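Local coordinates for hypothetical Thioesterase Protein SP_1851 (Streptococcus pneumoniae serotype 4, PDB 4XY5), which is a hypothetical thioesterase of the PaaI type with a hotdog fold, and probably hydrolyses acyl thioesters such as those of coenzyme A, at residues E93-G98 with V103-I108. The protein carries 1 engineered substitution. Numbering follows the deposited sequence.
Sequences ECVHQG and VMDVDI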
loop_
_atom_site.group_PDB
_atom_site.type_symbol
_atom_site.label_atom_id
_atom_site.label_comp_id
_atom_site.label_asym_id
_atom_site.label_seq_id
_atom_site.Cartn_x
_atom_site.Cartn_y
_atom_site.Cartn_z
ATOM N N GLU A 93 5.262 6.556 15.125
ATOM C CA GLU A 93 5.416 5.614 16.217
ATOM C C GLU A 93 5.545 4.199 15.690
ATOM O O GLU A 93 5.016 3.870 14.631
ATOM C CB GLU A 93 4.247 5.715 17.184
ATOM C CG GLU A 93 2.977 5.067 16.691
ATOM C CD GLU A 93 1.888 5.059 17.743
ATOM O OE1 GLU A 93 1.322 6.138 18.015
ATOM O OE2 GLU A 93 1.600 3.979 18.302
ATOM N N CYS A 94 6.271 3.365 16.424
ATOM C CA CYS A 94 6.377 1.965 16.068
ATOM C C CYS A 94 5.158 1.235 16.583
ATOM O O CYS A 94 4.945 1.156 17.792
ATOM C CB CYS A 94 7.641 1.345 16.647
ATOM S SG CYS A 94 7.905 -0.343 16.097
ATOM N N VAL A 95 4.346 0.714 15.674
ATOM C CA VAL A 95 3.155 -0.010 16.086
ATOM C C VAL A 95 3.472 -1.478 16.260
ATOM O O VAL A 95 2.792 -2.183 17.011
ATOM C CB VAL A 95 1.997 0.160 15.082
ATOM C CG1 VAL A 95 1.602 1.608 15.001
ATOM C CG2 VAL A 95 2.391 -0.364 13.731
ATOM N N HIS A 96 4.519 -1.940 15.593
ATOM C CA HIS A 96 4.921 -3.328 15.751
ATOM C C HIS A 96 6.420 -3.472 15.649
ATOM O O HIS A 96 7.038 -3.056 14.662
ATOM C CB HIS A 96 4.238 -4.229 14.708
ATOM C CG HIS A 96 4.686 -5.654 14.771
ATOM N ND1 HIS A 96 4.243 -6.527 15.741
ATOM C CD2 HIS A 96 5.553 -6.352 14.002
ATOM C CE1 HIS A 96 4.816 -7.705 15.565
ATOM N NE2 HIS A 96 5.615 -7.626 14.516
ATOM N N GLN A 97 7.009 -4.065 16.682
ATOM C CA GLN A 97 8.442 -4.324 16.672
ATOM C C GLN A 97 8.684 -5.818 16.619
ATOM O O GLN A 97 8.617 -6.504 17.642
ATOM C CB GLN A 97 9.120 -3.714 17.901
ATOM C CG GLN A 97 10.633 -3.743 17.826
ATOM C CD GLN A 97 11.285 -2.996 18.969
ATOM O OE1 GLN A 97 10.619 -2.286 19.720
ATOM N NE2 GLN A 97 12.594 -3.156 19.104
ATOM N N GLY A 98 8.934 -6.319 15.415
ATOM C CA GLY A 98 9.234 -7.725 15.216
ATOM C C GLY A 98 10.729 -7.961 15.285
ATOM O O GLY A 98 11.495 -7.061 15.629
ATOM N N VAL A 103 7.039 -2.101 11.959
ATOM C CA VAL A 103 6.005 -1.343 11.265
ATOM C C VAL A 103 5.770 -0.007 11.962
ATOM O O VAL A 103 5.452 0.028 13.149
ATOM C CB VAL A 103 4.684 -2.119 11.188
ATOM C CG1 VAL A 103 3.645 -1.295 10.426
ATOM C CG2 VAL A 103 4.913 -3.474 10.517
ATOM N N MET A 104 5.941 1.082 11.219
ATOM C CA MET A 104 5.789 2.435 11.760
ATOM C C MET A 104 4.550 3.094 11.185
ATOM O O MET A 104 4.353 3.048 9.974
ATOM C CB MET A 104 7.001 3.320 11.427
ATOM C CG MET A 104 8.361 2.634 11.424
ATOM S SD MET A 104 8.660 1.825 12.990
ATOM C CE MET A 104 10.400 1.511 12.972
ATOM N N ASP A 105 3.738 3.713 12.032
ATOM C CA ASP A 105 2.674 4.599 11.558
ATOM C C ASP A 105 3.153 6.043 11.665
ATOM O O ASP A 105 3.728 6.435 12.684
ATOM C CB ASP A 105 1.385 4.428 12.361
ATOM C CG ASP A 105 0.556 3.228 11.909
ATOM O OD1 ASP A 105 0.870 2.602 10.866
ATOM O OD2 ASP A 105 -0.432 2.928 12.604
ATOM N N VAL A 106 2.928 6.831 10.622
ATOM C CA VAL A 106 3.319 8.246 10.661
ATOM C C VAL A 106 2.152 9.091 10.196
ATOM O O VAL A 106 1.566 8.809 9.157
ATOM C CB VAL A 106 4.553 8.528 9.788
ATOM C CG1 VAL A 106 4.952 10.012 9.890
ATOM C CG2 VAL A 106 5.713 7.619 10.204
ATOM N N ASP A 107 1.813 10.119 10.973
ATOM C CA ASP A 107 0.629 10.934 10.695
ATOM C C ASP A 107 1.049 12.383 10.642
ATOM O O ASP A 107 1.822 12.810 11.481
ATOM C CB ASP A 107 -0.441 10.733 11.777
ATOM C CG ASP A 107 -0.863 9.270 11.926
ATOM O OD1 ASP A 107 -1.168 8.612 10.903
ATOM O OD2 ASP A 107 -0.868 8.770 13.069
ATOM N N ILE A 108 0.559 13.135 9.661
ATOM C CA ILE A 108 0.851 14.555 9.608
ATOM C C ILE A 108 -0.418 15.379 9.787
ATOM O O ILE A 108 -1.438 15.121 9.134
ATOM C CB ILE A 108 1.544 14.956 8.285
ATOM C CG1 ILE A 108 2.876 14.209 8.142
ATOM C CG2 ILE A 108 1.755 16.470 8.256
ATOM C CD1 ILE A 108 3.752 14.705 6.926
#
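Val95 and His96 both turn their backbone N-H groups to the carbonyl oxygen of Val103. This is a classic beta bulge in the antiparallel hairpin of strands 87-97 and 101-109. Val95 N lies 2.8 Å from Val103 O, almost in line with the C=O. His96 N reaches Val103 O at a longer 3.3 Å, in the carbonyl plane on a lone pair. Val103 N returns a bond to His96 O at 2.9 Å. On the other side of the bulge, Glu93 and Asp105 form a hydrogen-bonded pair. Glu93 N donates to Asp105 O, and Asp105 N donates to Glu93 O. Glu93 O also meets Met104 CA at 3.3 Å in a C-H...O contact.

The bulge places Val95 on the face that carries Val103 and Asp105. With Val95 CG1 anti to the carbonyl carbon (chi1 -62°), CG2 falls between the backbone N and the carbonyl carbon and packs 3.7 Å from Val103 CG1. Val95 CG1 lies 3.4 Å from Asp105 OD2, an apolar approach to an oxygen that is hydrogen-bonded outside the two segments. Asp105 OD1 accepts a hydrogen bond from Thr120 OG1 and forms a salt bridge with Lys118 of the second subunit. Leu79 of that subunit packs on His96 and Val103. On the opposite face Cys94 CB sits 3.8 Å from Met104 SD, and the Met104 side chain runs on to helix 47-64, the central helix of the hotdog fold.

Thus one carbonyl, Val103 O, satisfies both N-H groups of the bulge, the second by the longer bond. The Asp105 charge is met across the subunit interface, which probably favours its ionised form and ties this hairpin to the assembly.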